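Local coordinates for protein 5-carboxymethyl-2-hydroxymuconate semialdehyde dehydrogenase (Thermus thermophilus, PDB 2D4E) that probably catalyses the NAD-dependent oxidation of 5-carboxymethyl-2-hydroxymuconate semialdehyde to the corresponding acid, as an aldehyde dehydrogenase family enzyme, at residues I297-E303 with F411-L415. Sequence-based numbering, arbitrary orientation.
With NAD (nicotinamide-adenine-dinucleotide), chain K.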
ATOM      1  N   ILE C 297     -25.647 -13.794 -20.731  1.00 17.73           N
ATOM      2  CA  ILE C 297     -26.587 -12.886 -21.373  1.00 17.78           C
ATOM      3  C   ILE C 297     -28.032 -13.195 -20.980  1.00 16.86           C
ATOM      4  O   ILE C 297     -28.823 -12.282 -20.770  1.00 16.89           O
ATOM      5  CB  ILE C 297     -26.470 -12.905 -22.934  1.00 13.19           C
ATOM      6  CG1 ILE C 297     -27.522 -11.971 -23.547  1.00 16.63           C
ATOM      7  CG2 ILE C 297     -26.713 -14.301 -23.476  1.00 15.28           C
ATOM      8  CD1 ILE C 297     -27.504 -10.547 -22.999  1.00 19.08           C
ATOM      9  N   PHE C 298     -28.369 -14.473 -20.850  1.00 16.49           N
ATOM     10  CA  PHE C 298     -29.740 -14.844 -20.521  1.00 16.90           C
ATOM     11  C   PHE C 298     -30.112 -14.969 -19.045  1.00 17.83           C
ATOM     12  O   PHE C 298     -31.292 -14.910 -18.708  1.00 15.98           O
ATOM     13  CB  PHE C 298     -30.122 -16.117 -21.288  1.00 16.55           C
ATOM     14  CG  PHE C 298     -30.052 -15.953 -22.786  1.00 15.59           C
ATOM     15  CD1 PHE C 298     -29.302 -16.831 -23.565  1.00 20.34           C
ATOM     16  CD2 PHE C 298     -30.700 -14.889 -23.409  1.00 12.51           C
ATOM     17  CE1 PHE C 298     -29.192 -16.646 -24.949  1.00 23.38           C
ATOM     18  CE2 PHE C 298     -30.599 -14.691 -24.785  1.00 13.36           C
ATOM     19  CZ  PHE C 298     -29.843 -15.570 -25.560  1.00 19.24           C
ATOM     20  N   SER C 299     -29.134 -15.136 -18.162  1.00 17.44           N
ATOM     21  CA  SER C 299     -29.452 -15.233 -16.740  1.00 19.73           C
ATOM     22  C   SER C 299     -30.006 -13.881 -16.277  1.00 22.94           C
ATOM     23  O   SER C 299     -29.819 -12.862 -16.950  1.00 22.76           O
ATOM     24  CB  SER C 299     -28.207 -15.580 -15.923  1.00 21.44           C
ATOM     25  OG  SER C 299     -27.284 -14.508 -15.948  1.00 22.78           O
ATOM     26  N   PHE C 300     -30.685 -13.879 -15.132  1.00 19.18           N
ATOM     27  CA  PHE C 300     -31.271 -12.662 -14.572  1.00 19.85           C
ATOM     28  C   PHE C 300     -32.204 -11.978 -15.586  1.00 22.51           C
ATOM     29  O   PHE C 300     -32.297 -10.744 -15.647  1.00 14.92           O
ATOM     30  CB  PHE C 300     -30.155 -11.705 -14.123  1.00 20.53           C
ATOM     31  CG  PHE C 300     -30.471 -10.960 -12.845  1.00 26.24           C
ATOM     32  CD1 PHE C 300     -30.971  -9.661 -12.880  1.00 23.07           C
ATOM     33  CD2 PHE C 300     -30.294 -11.576 -11.605  1.00 28.99           C
ATOM     34  CE1 PHE C 300     -31.291  -8.984 -11.699  1.00 25.78           C
ATOM     35  CE2 PHE C 300     -30.613 -10.905 -10.415  1.00 28.57           C
ATOM     36  CZ  PHE C 300     -31.115  -9.607 -10.464  1.00 23.79           C
ATOM     37  N   ASN C 301     -32.896 -12.806 -16.369  1.00 19.19           N
ATOM     38  CA  ASN C 301     -33.834 -12.351 -17.396  1.00 17.67           C
ATOM     39  C   ASN C 301     -33.220 -11.322 -18.330  1.00 17.67           C
ATOM     40  O   ASN C 301     -33.931 -10.480 -18.870  1.00 23.93           O
ATOM     41  CB  ASN C 301     -35.102 -11.744 -16.769  1.00 19.88           C
ATOM     42  CG  ASN C 301     -35.796 -12.687 -15.803  1.00 21.25           C
ATOM     43  OD1 ASN C 301     -35.556 -13.895 -15.816  1.00 24.09           O
ATOM     44  ND2 ASN C 301     -36.671 -12.139 -14.964  1.00 16.91           N
ATOM     45  N   GLY C 302     -31.907 -11.385 -18.524  1.00 16.56           N
ATOM     46  CA  GLY C 302     -31.248 -10.433 -19.406  1.00 16.91           C
ATOM     47  C   GLY C 302     -31.166  -9.018 -18.850  1.00 17.93           C
ATOM     48  O   GLY C 302     -30.649  -8.117 -19.506  1.00 22.05           O
ATOM     49  N   GLU C 303     -31.663  -8.818 -17.635  1.00 17.16           N
ATOM     50  CA  GLU C 303     -31.647  -7.498 -17.011  1.00 22.70           C
ATOM     51  C   GLU C 303     -30.470  -7.341 -16.041  1.00 20.60           C
ATOM     52  O   GLU C 303     -30.635  -6.978 -14.876  1.00 21.05           O
ATOM     53  CB  GLU C 303     -32.986  -7.264 -16.309  1.00 19.03           C
ATOM     54  CG  GLU C 303     -34.166  -7.450 -17.259  1.00 20.16           C
ATOM     55  CD  GLU C 303     -35.511  -7.497 -16.554  1.00 17.19           C
ATOM     56  OE1 GLU C 303     -35.658  -8.267 -15.582  1.00 19.79           O
ATOM     57  OE2 GLU C 303     -36.426  -6.774 -16.984  1.00 18.60           O
ATOM     58  N   PHE C 411     -30.897  -4.141 -22.356  1.00 18.08           N
ATOM     59  CA  PHE C 411     -31.244  -4.551 -20.993  1.00 17.96           C
ATOM     60  C   PHE C 411     -32.397  -5.546 -20.965  1.00 22.01           C
ATOM     61  O   PHE C 411     -33.372  -5.393 -20.218  1.00 21.34           O
ATOM     62  CB  PHE C 411     -31.582  -3.325 -20.133  1.00 19.13           C
ATOM     63  CG  PHE C 411     -31.208  -3.486 -18.686  1.00 20.35           C
ATOM     64  CD1 PHE C 411     -29.890  -3.769 -18.326  1.00 15.32           C
ATOM     65  CD2 PHE C 411     -32.165  -3.373 -17.684  1.00 21.99           C
ATOM     66  CE1 PHE C 411     -29.532  -3.943 -16.983  1.00 14.28           C
ATOM     67  CE2 PHE C 411     -31.816  -3.546 -16.334  1.00 18.49           C
ATOM     68  CZ  PHE C 411     -30.500  -3.831 -15.986  1.00 13.49           C
ATOM     69  N   GLY C 412     -32.261  -6.574 -21.792  1.00 20.99           N
ATOM     70  CA  GLY C 412     -33.256  -7.620 -21.883  1.00 20.98           C
ATOM     71  C   GLY C 412     -32.550  -8.860 -22.387  1.00 22.29           C
ATOM     72  O   GLY C 412     -31.363  -8.790 -22.729  1.00 20.59           O
ATOM     73  N   PRO C 413     -33.236 -10.009 -22.452  1.00 18.93           N
ATOM     74  CA  PRO C 413     -32.576 -11.227 -22.931  1.00 17.31           C
ATOM     75  C   PRO C 413     -32.407 -11.221 -24.449  1.00 18.85           C
ATOM     76  O   PRO C 413     -32.991 -12.048 -25.157  1.00 17.65           O
ATOM     77  CB  PRO C 413     -33.503 -12.330 -22.427  1.00 23.73           C
ATOM     78  CG  PRO C 413     -34.855 -11.685 -22.520  1.00 20.50           C
ATOM     79  CD  PRO C 413     -34.614 -10.285 -22.003  1.00 19.97           C
ATOM     80  N   VAL C 414     -31.606 -10.276 -24.935  1.00 18.69           N
ATOM     81  CA  VAL C 414     -31.349 -10.126 -26.365  1.00 18.55           C
ATOM     82  C   VAL C 414     -29.852 -10.106 -26.638  1.00 18.77           C
ATOM     83  O   VAL C 414     -29.124  -9.275 -26.098  1.00 18.00           O
ATOM     84  CB  VAL C 414     -31.954  -8.816 -26.920  1.00 19.49           C
ATOM     85  CG1 VAL C 414     -31.665  -8.713 -28.418  1.00 15.34           C
ATOM     86  CG2 VAL C 414     -33.461  -8.768 -26.660  1.00 17.34           C
ATOM     87  N   LEU C 415     -29.406 -11.012 -27.497  1.00 16.60           N
ATOM     88  CA  LEU C 415     -27.992 -11.118 -27.836  1.00 17.19           C
ATOM     89  C   LEU C 415     -27.735 -10.844 -29.309  1.00 21.59           C
ATOM     90  O   LEU C 415     -28.559 -11.175 -30.164  1.00 21.60           O
ATOM     91  CB  LEU C 415     -27.479 -12.520 -27.505  1.00 15.29           C
ATOM     92  CG  LEU C 415     -26.011 -12.829 -27.836  1.00 19.80           C
ATOM     93  CD1 LEU C 415     -25.101 -12.078 -26.866  1.00 20.82           C
ATOM     94  CD2 LEU C 415     -25.761 -14.330 -27.731  1.00 15.62           C
TER
HETATM   95  PA  NAD K1701     -32.809   4.648 -14.158  1.00 28.04           P
HETATM   96  O1A NAD K1701     -33.900   5.399 -14.769  1.00 35.18           O
HETATM   97  O2A NAD K1701     -31.515   5.340 -14.290  1.00 32.03           O
HETATM   98  O5B NAD K1701     -33.015   4.363 -12.574  1.00 29.93           O
HETATM   99  C5B NAD K1701     -31.973   4.473 -11.548  1.00 24.02           C
HETATM  100  C4B NAD K1701     -32.475   5.411 -10.472  1.00 26.30           C
HETATM  101  O4B NAD K1701     -32.460   6.713 -11.097  1.00 25.28           O
HETATM  102  C3B NAD K1701     -33.956   5.195 -10.053  1.00 24.85           C
HETATM  103  O3B NAD K1701     -34.061   5.032  -8.623  1.00 20.81           O
HETATM  104  C2B NAD K1701     -34.646   6.457 -10.596  1.00 25.91           C
HETATM  105  O2B NAD K1701     -35.785   6.869  -9.807  1.00 22.44           O
HETATM  106  C1B NAD K1701     -33.506   7.456 -10.590  1.00 21.50           C
HETATM  107  N9A NAD K1701     -33.739   8.569 -11.491  1.00 23.48           N
HETATM  108  C8A NAD K1701     -34.289   8.575 -12.760  1.00 20.45           C
HETATM  109  N7A NAD K1701     -34.359   9.806 -13.317  1.00 22.94           N
HETATM  110  C5A NAD K1701     -33.814  10.622 -12.326  1.00 20.50           C
HETATM  111  C6A NAD K1701     -33.592  12.050 -12.271  1.00 26.71           C
HETATM  112  N6A NAD K1701     -33.917  12.878 -13.267  1.00 28.32           N
HETATM  113  N1A NAD K1701     -33.015  12.540 -11.108  1.00 22.55           N
HETATM  114  C2A NAD K1701     -32.681  11.672 -10.073  1.00 20.01           C
HETATM  115  N3A NAD K1701     -32.849  10.358 -10.035  1.00 23.38           N
HETATM  116  C4A NAD K1701     -33.421   9.880 -11.191  1.00 23.35           C
HETATM  117  O3  NAD K1701     -32.795   3.269 -14.804  1.00 38.43           O
HETATM  118  PN  NAD K1701     -32.993   1.750 -14.396  1.00 29.83           P
HETATM  119  O1N NAD K1701     -34.027   1.227 -15.312  1.00 41.02           O
HETATM  120  O2N NAD K1701     -33.292   1.669 -12.956  1.00 31.72           O
HETATM  121  O5D NAD K1701     -31.578   1.350 -14.882  1.00 42.63           O
HETATM  122  C5D NAD K1701     -31.125   0.077 -15.277  1.00 23.70           C
HETATM  123  C4D NAD K1701     -29.747   0.523 -15.655  1.00 23.47           C
HETATM  124  O4D NAD K1701     -28.839   0.497 -14.531  1.00 21.05           O
HETATM  125  C3D NAD K1701     -29.095  -0.184 -16.834  1.00 23.42           C
HETATM  126  O3D NAD K1701     -28.567   0.733 -17.813  1.00 29.39           O
HETATM  127  C2D NAD K1701     -28.035  -1.024 -16.123  1.00 19.11           C
HETATM  128  O2D NAD K1701     -26.946  -1.335 -17.016  1.00 20.88           O
HETATM  129  C1D NAD K1701     -27.668  -0.128 -14.961  1.00 22.68           C
HETATM  130  N1N NAD K1701     -27.025  -0.847 -13.849  1.00 23.91           N
HETATM  131  C2N NAD K1701     -25.664  -0.599 -13.764  1.00 20.92           C
HETATM  132  C3N NAD K1701     -24.983  -1.254 -12.748  1.00 23.47           C
HETATM  133  C7N NAD K1701     -23.483  -1.088 -12.559  1.00 20.13           C
HETATM  134  O7N NAD K1701     -22.945  -1.687 -11.645  1.00 25.59           O
HETATM  135  N7N NAD K1701     -22.779  -0.303 -13.394  1.00 21.78           N
HETATM  136  C4N NAD K1701     -25.674  -2.161 -11.820  1.00 25.85           C
HETATM  137  C5N NAD K1701     -27.075  -2.315 -12.031  1.00 20.86           C
HETATM  138  C6N NAD K1701     -27.810  -1.702 -13.009  1.00 19.12           C
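The ring of F411 is sandwiched between the backbone of E303 and the cofactor: E303 CA stands 3.9 Å above the centre of one face, while C3D of the nicotinamide ribose of NAD lies over the opposite face, offset toward the rim. The closest approach to the cofactor is F411 CE1 to NAD C2D, 3.4 Å. Replacing F411 by alanine removes the ring between the nicotinamide ribose and E303, and would probably leave a gap there and that sugar freer to shift.

Farther along, G302 CA sits 3.7 Å from P413 N; a beta carbon on G302 would collide with P413 N and G412 C, and its positive phi (71°) is a conformation that glycine adopts readily. P413 CD meets N301 O at 3.2 Å, while P413 O lies at the edge of the F298 ring, 3.6 Å from CE2. I297 CG2 covers one face of that ring; CG1, anti to the backbone N (chi1 178°), instead reaches L415 CB at 4.0 Å. No hydrogen bond joins the segments, so packing carries the contact. Beyond them, E303 OE2 accepts a hydrogen bond from I348 N, and its carbonyl oxygen one from N173 ND2. P413 centres an inverse gamma turn, closed by V414 N to G412 O (2.7 Å). The arrangement joins the end of helix 286-298 to the start of strand 414-420, with F411 forming part of the wall of the NAD pocket of this aldehyde dehydrogenase-family enzyme.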